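Long-range contact in dihydrofolate reductase, putative (PDB 6DRS), which probably reduces dihydrofolate to tetrahydrofolate with NADPH, the step that antifolate drugs block: residues 158-166 against 195-203. Residues are numbered along the deposited sequence; the frame is centred on the assembly and turned at random.
With NAP (NADP nicotinamide-adenine-dinucleotide phosphate), chain H.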
# COMPACT_ATOMS: atom_id res chain seq x y z
N GLY A 158 -0.38 7.61 -3.87
CA GLY A 158 -0.36 7.10 -5.25
C GLY A 158 0.87 7.56 -6.02
O GLY A 158 1.97 7.64 -5.48
N ALA A 159 0.68 7.86 -7.31
CA ALA A 159 1.81 8.13 -8.23
C ALA A 159 2.68 9.27 -7.70
O ALA A 159 3.88 9.15 -7.75
CB ALA A 159 1.31 8.41 -9.63
N GLU A 160 2.09 10.36 -7.19
CA GLU A 160 2.92 11.53 -6.75
C GLU A 160 3.79 11.14 -5.54
O GLU A 160 4.98 11.45 -5.51
CB GLU A 160 2.07 12.76 -6.42
CG GLU A 160 1.34 13.33 -7.63
CD GLU A 160 0.52 14.59 -7.33
OE1 GLU A 160 -0.54 14.80 -7.99
OE2 GLU A 160 0.94 15.36 -6.44
N ILE A 161 3.18 10.49 -4.56
CA ILE A 161 3.90 10.01 -3.36
C ILE A 161 4.96 8.98 -3.76
O ILE A 161 6.09 9.06 -3.26
CB ILE A 161 2.91 9.51 -2.29
CG1 ILE A 161 2.47 10.62 -1.34
CG2 ILE A 161 3.49 8.35 -1.50
CD1 ILE A 161 2.24 11.97 -1.99
N TYR A 162 4.64 8.02 -4.65
CA TYR A 162 5.63 7.01 -5.08
C TYR A 162 6.83 7.72 -5.73
O TYR A 162 8.00 7.35 -5.48
CB TYR A 162 5.08 6.06 -6.13
CG TYR A 162 4.08 5.03 -5.67
CD1 TYR A 162 4.28 4.27 -4.52
CD2 TYR A 162 2.93 4.80 -6.40
CE1 TYR A 162 3.37 3.32 -4.12
CE2 TYR A 162 2.00 3.86 -6.01
CZ TYR A 162 2.22 3.10 -4.88
OH TYR A 162 1.28 2.19 -4.51
N ALA A 163 6.53 8.70 -6.58
CA ALA A 163 7.56 9.46 -7.26
C ALA A 163 8.47 10.10 -6.21
O ALA A 163 9.69 10.02 -6.34
CB ALA A 163 6.94 10.48 -8.18
N THR A 164 7.88 10.68 -5.17
CA THR A 164 8.67 11.29 -4.08
C THR A 164 9.50 10.22 -3.35
O THR A 164 10.70 10.44 -3.11
CB THR A 164 7.80 12.05 -3.07
OG1 THR A 164 6.98 12.94 -3.81
CG2 THR A 164 8.64 12.86 -2.11
N ALA A 165 8.89 9.09 -3.00
CA ALA A 165 9.67 8.00 -2.36
C ALA A 165 10.91 7.67 -3.20
O ALA A 165 12.03 7.64 -2.68
CB ALA A 165 8.82 6.78 -2.10
N LEU A 166 10.73 7.49 -4.51
CA LEU A 166 11.79 7.02 -5.36
C LEU A 166 12.87 8.10 -5.48
O LEU A 166 13.98 7.79 -5.85
CB LEU A 166 11.23 6.64 -6.73
CG LEU A 166 10.31 5.41 -6.72
CD1 LEU A 166 9.54 5.29 -8.03
CD2 LEU A 166 11.10 4.14 -6.47
N CYS A 195 -6.28 3.55 -17.85
CA CYS A 195 -5.71 4.14 -16.63
C CYS A 195 -5.36 5.62 -16.89
O CYS A 195 -4.91 5.94 -17.98
CB CYS A 195 -4.43 3.40 -16.25
SG CYS A 195 -4.71 1.66 -15.85
N ASP A 196 -5.56 6.51 -15.92
CA ASP A 196 -5.09 7.91 -16.08
C ASP A 196 -3.90 8.15 -15.15
O ASP A 196 -3.28 9.22 -15.18
CB ASP A 196 -6.19 8.95 -15.84
CG ASP A 196 -6.96 8.75 -14.54
OD1 ASP A 196 -6.37 8.24 -13.59
OD2 ASP A 196 -8.15 9.08 -14.50
N THR A 197 -3.59 7.14 -14.32
CA THR A 197 -2.47 7.25 -13.35
C THR A 197 -1.58 6.02 -13.50
O THR A 197 -2.10 4.92 -13.62
CB THR A 197 -3.01 7.40 -11.92
OG1 THR A 197 -4.11 8.31 -11.96
CG2 THR A 197 -1.95 7.86 -10.94
N PHE A 198 -0.26 6.24 -13.51
CA PHE A 198 0.75 5.21 -13.80
C PHE A 198 1.82 5.25 -12.72
O PHE A 198 2.12 6.31 -12.14
CB PHE A 198 1.35 5.43 -15.20
CG PHE A 198 0.29 5.63 -16.26
CD1 PHE A 198 -0.24 6.89 -16.51
CD2 PHE A 198 -0.21 4.55 -16.98
CE1 PHE A 198 -1.26 7.07 -17.44
CE2 PHE A 198 -1.22 4.73 -17.92
CZ PHE A 198 -1.74 5.99 -18.15
N PHE A 199 2.43 4.10 -12.46
CA PHE A 199 3.66 4.04 -11.69
C PHE A 199 4.73 4.92 -12.36
O PHE A 199 4.76 5.01 -13.56
CB PHE A 199 4.07 2.57 -11.50
CG PHE A 199 4.84 2.33 -10.22
CD1 PHE A 199 4.25 2.51 -8.98
CD2 PHE A 199 6.18 1.96 -10.26
CE1 PHE A 199 4.97 2.32 -7.81
CE2 PHE A 199 6.90 1.77 -9.09
CZ PHE A 199 6.29 1.96 -7.86
N PRO A 200 5.55 5.61 -11.58
CA PRO A 200 6.49 6.62 -12.08
C PRO A 200 7.71 6.02 -12.81
O PRO A 200 8.48 6.77 -13.44
CB PRO A 200 6.97 7.44 -10.87
CG PRO A 200 6.01 7.06 -9.75
CD PRO A 200 5.49 5.68 -10.10
N ILE A 201 7.92 4.72 -12.71
CA ILE A 201 8.99 4.01 -13.42
C ILE A 201 8.33 2.74 -13.94
O ILE A 201 7.32 2.31 -13.36
CB ILE A 201 10.19 3.71 -12.48
CG1 ILE A 201 9.77 2.91 -11.25
CG2 ILE A 201 10.91 5.00 -12.09
CD1 ILE A 201 10.92 2.36 -10.42
N ASP A 202 8.85 2.18 -15.03
CA ASP A 202 8.20 1.03 -15.66
C ASP A 202 9.26 0.13 -16.29
O ASP A 202 9.38 -1.05 -15.96
CB ASP A 202 7.16 1.44 -16.70
CG ASP A 202 7.49 2.76 -17.40
OD1 ASP A 202 8.64 2.89 -17.91
OD2 ASP A 202 6.62 3.66 -17.41
N GLU A 203 10.01 0.70 -17.21
CA GLU A 203 10.94 -0.06 -18.02
C GLU A 203 12.15 -0.44 -17.16
O GLU A 203 12.68 -1.55 -17.29
CB GLU A 203 11.32 0.74 -19.27
CG GLU A 203 10.24 0.70 -20.36
CD GLU A 203 9.92 -0.66 -20.96
OE1 GLU A 203 8.78 -0.86 -21.45
OE2 GLU A 203 10.81 -1.54 -20.94
PA NAP H . -1.59 10.72 -4.74
O1A NAP H . -2.32 9.63 -4.00
O2A NAP H . -0.14 10.80 -5.05
O5B NAP H . -2.02 12.12 -4.05
C5B NAP H . -1.76 13.42 -4.63
C4B NAP H . -1.98 14.41 -3.51
O4B NAP H . -1.01 14.19 -2.49
C3B NAP H . -1.79 15.86 -3.91
O3B NAP H . -3.00 16.40 -4.47
C2B NAP H . -1.43 16.50 -2.58
O2B NAP H . -2.59 16.57 -1.75
C1B NAP H . -0.59 15.43 -1.90
N9A NAP H . 0.82 15.61 -2.20
C8A NAP H . 1.39 15.00 -3.25
N7A NAP H . 2.70 15.32 -3.31
C5A NAP H . 2.98 16.14 -2.27
C6A NAP H . 4.19 16.83 -1.78
N6A NAP H . 5.33 16.64 -2.44
N1A NAP H . 4.12 17.61 -0.68
C2A NAP H . 2.94 17.75 -0.05
N3A NAP H . 1.79 17.14 -0.45
C4A NAP H . 1.73 16.34 -1.55
O3 NAP H . -2.49 10.95 -6.09
PN NAP H . -2.29 10.33 -7.58
O1N NAP H . -0.87 10.26 -7.97
O2N NAP H . -3.28 11.14 -8.39
O5D NAP H . -2.87 8.85 -7.41
C5D NAP H . -4.20 8.64 -7.00
C4D NAP H . -4.67 7.54 -7.94
O4D NAP H . -3.75 6.46 -7.84
C3D NAP H . -6.04 6.99 -7.66
O3D NAP H . -6.63 6.66 -8.94
C2D NAP H . -5.74 5.75 -6.86
O2D NAP H . -6.78 4.81 -7.00
C1D NAP H . -4.45 5.26 -7.50
N1N NAP H . -3.67 4.40 -6.59
C2N NAP H . -3.43 3.13 -6.98
C3N NAP H . -2.70 2.23 -6.17
C7N NAP H . -2.44 0.80 -6.65
O7N NAP H . -1.72 0.04 -6.00
N7N NAP H . -3.02 0.41 -7.79
C4N NAP H . -2.27 2.68 -4.90
C5N NAP H . -2.54 4.00 -4.53
C6N NAP H . -3.26 4.84 -5.38
P2B NAP H . -3.46 17.92 -1.65
O1X NAP H . -4.11 18.10 -3.01
O2X NAP H . -4.54 17.52 -0.66
O3X NAP H . -2.36 18.89 -1.33
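Y162 and F199 form the buried part of this contact. CE1 of F199 lies over one face of the Y162 ring, off-centre toward its rim and 3.5 Å from Y162 CD2. The two planes are inclined at 58°, so the rings meet obliquely. With chi1 at -151°, somewhat short of fully anti to the backbone N, the F199 ring swings back toward the helix. P200 CD lies over one face of the F199 ring, toward its rim, and also faces Y162 CB, while P200 CG sits 3.6 Å from A159 O and equally close to A163 N, against the first turn of helix 159-167. Near the cofactor A159 is closely hemmed in, its CB 3.4 Å from F198 O and 3.6 Å from T197 CG2. Packing slackens toward the solvent side, where exposed A163 brings CB only to 3.9 Å from P200 CG, and L166 and I201 meet tip to tip, L166 CD1 being 4.0 Å from I201 CG1. No hydrogen bond crosses between the segments; strand 197-198 is instead paired with strand 22-27. Y162 OH is hydrogen-bonded to I10 O and its side chain also touches the inhibitor. G158 N, following a cis peptide, donates to NADP O1A at 2.8 Å, and E160 N donates to O1N. Such a helix start, with backbone N-H groups turned to the cofactor diphosphate, is characteristic of the NADP site of the dihydrofolate reductase fold.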